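Local atomic coordinates of putative peptidyl-arginine deiminase (Chlorobium tepidum, PDB entry 1XKN), a protein that probably hydrolyses a guanidinium group as an agmatine or protein-arginine deiminase of the Porphyromonas type. Residues Pro274-Asp278 against Gly279-Pro283; Ala233-Asp237 against Pro238-Asn242. All coordinates share one frame; numbering follows the deposited sequence.

Interaction 1: Pro274-Asp278 against Gly279-Pro283; sequences PVYYD and GERLP
Y277 and E280 grip each other through two backbone bonds: E280 N gives its hydrogen to Y277 O at 2.9 Å, and Y277 N returns one to E280 O at 3.1 Å. A third bond, L282 N to V275 O at 2.9 Å, is the straightest, with 165° at the hydrogen. Beyond it, water 1 accepts from V275 N and R281 NE and donates to L282 O, tying the open end of the two arms to the arginine side chain. Water 2 sits in the guanidinium plane and accepts from R281 NH1; its link to Y276 OH is long and weak. The three backbone bonds define a tight two-stranded β-hairpin, 276-277 against 280-281, closed by a type I' turn from Y277 to E280 in which D278 and G279 both take positive phi. Y276 and R281 form its antiparallel non-hydrogen-bonded pair. With CG anti to the backbone N (chi1 -177°) and the chain bent at chi2, R281 lays CD over a face of the Y276 ring, 3.9 Å from the centroid in a CH-pi contact. The guanidinium, turned 44° from the ring, then reaches past it to P274, whose CB lies over one guanidinium face, toward the rim. Its charge is answered by salt bridges to D240 and E241. L282 CD1 packs against V275 CG1 and Y277 CB, each at 3.9 Å, and W332 adjoins L282 as well, meeting the Y277 ring edge-to-face.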
loop_
_atom_site.group_PDB
_atom_site.type_symbol
_atom_site.label_atom_id
_atom_site.label_comp_id
_atom_site.label_asym_id
_atom_site.label_seq_id
_atom_site.Cartn_x
_atom_site.Cartn_y
_atom_site.Cartn_z
ATOM N N PRO A 274 8.428 19.699 -5.197
ATOM C CA PRO A 274 8.126 19.194 -6.540
ATOM C C PRO A 274 9.203 18.308 -7.168
ATOM O O PRO A 274 10.383 18.660 -7.181
ATOM C CB PRO A 274 7.888 20.473 -7.335
ATOM C CG PRO A 274 7.242 21.366 -6.313
ATOM C CD PRO A 274 8.112 21.136 -5.095
ATOM N N VAL A 275 8.778 17.156 -7.682
ATOM C CA VAL A 275 9.671 16.202 -8.333
ATOM C C VAL A 275 9.241 16.035 -9.789
ATOM O O VAL A 275 8.077 15.743 -10.078
ATOM C CB VAL A 275 9.638 14.822 -7.631
ATOM C CG1 VAL A 275 10.574 13.850 -8.339
ATOM C CG2 VAL A 275 10.050 14.973 -6.176
ATOM N N TYR A 276 10.194 16.226 -10.695
ATOM C CA TYR A 276 9.950 16.127 -12.130
ATOM C C TYR A 276 10.968 15.230 -12.822
ATOM O O TYR A 276 12.057 14.992 -12.305
ATOM C CB TYR A 276 10.057 17.513 -12.773
ATOM C CG TYR A 276 9.005 18.508 -12.354
ATOM C CD1 TYR A 276 7.790 18.586 -13.029
ATOM C CD2 TYR A 276 9.227 19.382 -11.290
ATOM C CE1 TYR A 276 6.821 19.513 -12.660
ATOM C CE2 TYR A 276 8.264 20.312 -10.910
ATOM C CZ TYR A 276 7.063 20.371 -11.601
ATOM O OH TYR A 276 6.104 21.284 -11.236
ATOM N N TYR A 277 10.590 14.743 -13.999
ATOM C CA TYR A 277 11.460 13.934 -14.853
ATOM C C TYR A 277 10.831 13.968 -16.239
ATOM O O TYR A 277 9.617 13.817 -16.377
ATOM C CB TYR A 277 11.577 12.487 -14.378
ATOM C CG TYR A 277 12.620 11.721 -15.166
ATOM C CD1 TYR A 277 13.981 12.003 -15.015
ATOM C CD2 TYR A 277 12.248 10.756 -16.106
ATOM C CE1 TYR A 277 14.942 11.345 -15.783
ATOM C CE2 TYR A 277 13.202 10.095 -16.879
ATOM C CZ TYR A 277 14.545 10.394 -16.712
ATOM O OH TYR A 277 15.500 9.750 -17.470
ATOM N N ASP A 278 11.658 14.160 -17.261
ATOM C CA ASP A 278 11.170 14.248 -18.634
ATOM C C ASP A 278 10.133 15.366 -18.748
ATOM O O ASP A 278 9.236 15.317 -19.588
ATOM C CB ASP A 278 10.564 12.911 -19.090
ATOM C CG ASP A 278 11.615 11.918 -19.556
ATOM O OD1 ASP A 278 12.804 12.295 -19.638
ATOM O OD2 ASP A 278 11.254 10.753 -19.843
ATOM N N GLY A 279 10.267 16.369 -17.883
ATOM C CA GLY A 279 9.354 17.497 -17.891
ATOM C C GLY A 279 7.966 17.186 -17.365
ATOM O O GLY A 279 7.031 17.960 -17.575
ATOM N N GLU A 280 7.826 16.059 -16.674
ATOM C CA GLU A 280 6.534 15.654 -16.131
ATOM C C GLU A 280 6.541 15.624 -14.608
ATOM O O GLU A 280 7.501 15.165 -13.988
ATOM C CB GLU A 280 6.145 14.268 -16.651
ATOM C CG GLU A 280 6.310 14.093 -18.157
ATOM C CD GLU A 280 5.827 12.741 -18.654
ATOM O OE1 GLU A 280 5.841 11.767 -17.869
ATOM O OE2 GLU A 280 5.448 12.644 -19.840
ATOM N N ARG A 281 5.461 16.118 -14.012
ATOM C CA ARG A 281 5.317 16.131 -12.560
ATOM C C ARG A 281 5.091 14.689 -12.101
ATOM O O ARG A 281 4.268 13.972 -12.673
ATOM C CB ARG A 281 4.122 17.014 -12.168
ATOM C CG ARG A 281 3.898 17.186 -10.664
ATOM C CD ARG A 281 5.047 17.944 -10.020
ATOM N NE ARG A 281 4.825 18.246 -8.605
ATOM C CZ ARG A 281 4.095 19.262 -8.152
ATOM N NH1 ARG A 281 3.501 20.092 -8.998
ATOM N NH2 ARG A 281 3.972 19.462 -6.846
ATOM N N LEU A 282 5.839 14.268 -11.083
ATOM C CA LEU A 282 5.724 12.920 -10.539
ATOM C C LEU A 282 4.954 12.981 -9.217
ATOM O O LEU A 282 5.057 13.956 -8.476
ATOM C CB LEU A 282 7.115 12.317 -10.324
ATOM C CG LEU A 282 8.035 12.368 -11.554
ATOM C CD1 LEU A 282 9.321 11.592 -11.269
ATOM C CD2 LEU A 282 7.321 11.781 -12.764
ATOM N N PRO A 283 4.174 11.934 -8.905
ATOM C CA PRO A 283 3.369 11.861 -7.678
ATOM C C PRO A 283 4.120 11.536 -6.388
ATOM O O PRO A 283 3.738 10.631 -5.646
ATOM C CB PRO A 283 2.326 10.806 -8.026
ATOM C CG PRO A 283 3.117 9.840 -8.850
ATOM C CD PRO A 283 3.963 10.738 -9.743
HETATM O O HOH W 1 6.151 16.194 -7.268
HETATM O O HOH W 2 2.877 20.406 -11.657
#

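Interaction 2: Ala233-Asp237 against Pro238-Asn242; sequences AVEED and PEDEN
E235 and D240 meet across a local turn in the connection that leads from strand 229-233 to helix 243-253, two acidic side chains crossing at about a right angle. E235 CG comes to 3.5 Å from D240 OD2, and the carboxylate planes stand 45° apart. Their like charges are bridged by water 3, which donates to E235 OE1 at 2.7 Å and to D240 OD2 at 2.6 Å while accepting from N242 ND2; the salt bridge from D240 OD1 to R281 would further ease the repulsion. The chain reverses in a type I β-turn from D237 to D240, closed by D240 N to D237 O at 3.0 Å. Inside it D237, with CG anti to its own nitrogen (chi1 -174°), brings OD1 to E239 N at 2.9 Å; the donor lies above the carboxylate plane. E235, bent at chi2, curls back so that OE2 accepts from D237 N on its anti side. D240 OD2 also takes the hydrogen of N242 N, again from above its carboxylate plane, a capping bond just ahead of helix 243-253, while N242 OD1 accepts from A210 N.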
loop_
_atom_site.group_PDB
_atom_site.type_symbol
_atom_site.label_atom_id
_atom_site.label_comp_id
_atom_site.label_asym_id
_atom_site.label_seq_id
_atom_site.Cartn_x
_atom_site.Cartn_y
_atom_site.Cartn_z
ATOM N N ALA A 233 -1.228 14.653 3.962
ATOM C CA ALA A 233 -0.258 15.550 3.361
ATOM C C ALA A 233 -0.920 16.892 3.120
ATOM O O ALA A 233 -2.054 16.963 2.639
ATOM C CB ALA A 233 0.239 14.976 2.051
ATOM N N VAL A 234 -0.214 17.959 3.465
ATOM C CA VAL A 234 -0.744 19.297 3.269
ATOM C C VAL A 234 0.316 20.174 2.621
ATOM O O VAL A 234 1.439 20.274 3.113
ATOM C CB VAL A 234 -1.204 19.916 4.611
ATOM C CG1 VAL A 234 -2.497 19.250 5.068
ATOM C CG2 VAL A 234 -0.132 19.737 5.660
ATOM N N GLU A 235 -0.038 20.781 1.494
ATOM C CA GLU A 235 0.877 21.659 0.777
ATOM C C GLU A 235 0.686 23.075 1.298
ATOM O O GLU A 235 -0.445 23.533 1.465
ATOM C CB GLU A 235 0.586 21.601 -0.725
ATOM C CG GLU A 235 1.406 22.563 -1.579
ATOM C CD GLU A 235 2.898 22.388 -1.389
ATOM O OE1 GLU A 235 3.383 21.242 -1.493
ATOM O OE2 GLU A 235 3.592 23.397 -1.144
ATOM N N GLU A 236 1.784 23.773 1.567
ATOM C CA GLU A 236 1.677 25.133 2.085
ATOM C C GLU A 236 1.914 26.213 1.038
ATOM O O GLU A 236 1.730 27.396 1.315
ATOM C CB GLU A 236 2.631 25.326 3.266
ATOM C CG GLU A 236 4.087 25.018 2.967
ATOM C CD GLU A 236 4.957 25.099 4.208
ATOM O OE1 GLU A 236 4.685 24.354 5.175
ATOM O OE2 GLU A 236 5.912 25.903 4.218
ATOM N N ASP A 237 2.319 25.814 -0.164
ATOM C CA ASP A 237 2.549 26.781 -1.233
ATOM C C ASP A 237 1.234 26.992 -1.981
ATOM O O ASP A 237 0.783 26.111 -2.714
ATOM C CB ASP A 237 3.610 26.263 -2.208
ATOM C CG ASP A 237 3.999 27.295 -3.248
ATOM O OD1 ASP A 237 3.201 28.227 -3.503
ATOM O OD2 ASP A 237 5.103 27.175 -3.823
ATOM N N PRO A 238 0.603 28.163 -1.806
ATOM C CA PRO A 238 -0.668 28.471 -2.474
ATOM C C PRO A 238 -0.628 28.353 -3.997
ATOM O O PRO A 238 -1.662 28.162 -4.636
ATOM C CB PRO A 238 -0.954 29.905 -2.027
ATOM C CG PRO A 238 -0.286 29.993 -0.696
ATOM C CD PRO A 238 1.022 29.277 -0.938
ATOM N N GLU A 239 0.563 28.469 -4.577
ATOM C CA GLU A 239 0.712 28.397 -6.027
ATOM C C GLU A 239 0.916 26.985 -6.568
ATOM O O GLU A 239 0.853 26.762 -7.777
ATOM C CB GLU A 239 1.872 29.287 -6.482
ATOM C CG GLU A 239 1.709 30.757 -6.126
ATOM C CD GLU A 239 0.351 31.306 -6.523
ATOM O OE1 GLU A 239 -0.081 31.063 -7.668
ATOM O OE2 GLU A 239 -0.283 31.989 -5.691
ATOM N N ASP A 240 1.164 26.034 -5.674
ATOM C CA ASP A 240 1.376 24.651 -6.076
ATOM C C ASP A 240 0.058 23.987 -6.462
ATOM O O ASP A 240 -0.976 24.241 -5.848
ATOM C CB ASP A 240 2.018 23.860 -4.944
ATOM C CG ASP A 240 2.331 22.437 -5.348
ATOM O OD1 ASP A 240 3.293 22.241 -6.117
ATOM O OD2 ASP A 240 1.607 21.522 -4.908
ATOM N N GLU A 241 0.109 23.119 -7.469
ATOM C CA GLU A 241 -1.076 22.422 -7.958
ATOM C C GLU A 241 -1.809 21.581 -6.910
ATOM O O GLU A 241 -3.024 21.388 -7.007
ATOM C CB GLU A 241 -0.702 21.530 -9.147
ATOM C CG GLU A 241 -0.276 22.287 -10.402
ATOM C CD GLU A 241 0.887 23.233 -10.160
ATOM O OE1 GLU A 241 1.911 22.797 -9.585
ATOM O OE2 GLU A 241 0.784 24.419 -10.554
ATOM N N ASN A 242 -1.086 21.078 -5.915
ATOM C CA ASN A 242 -1.710 20.255 -4.885
ATOM C C ASN A 242 -2.311 21.047 -3.735
ATOM O O ASN A 242 -3.001 20.483 -2.885
ATOM C CB ASN A 242 -0.708 19.247 -4.316
ATOM C CG ASN A 242 -0.264 18.229 -5.342
ATOM O OD1 ASN A 242 -1.080 17.699 -6.104
ATOM N ND2 ASN A 242 1.029 17.931 -5.358
HETATM O O HOH W 3 2.817 19.605 -3.537
#

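From the N terminus, strand 229-233 runs out into interaction 2, where 233-237 and 238-242 close a turn that delivers the chain to helix 243-253. The chain then passes through that helix and strand 265-269 before interaction 1 closes the hairpin of strands 276-277 and 280-281. The two contacts follow in series, neither nesting nor crossing, with centres 15 Å apart on the same side of the chain's centre. They meet through R281: NH2 bonds D240 OD1 at 3.0 Å and NH1 reaches E241 OE1 at 3.2 Å, while P274 packs near D240, so the loop ahead of helix 243-253 is held to the hairpin.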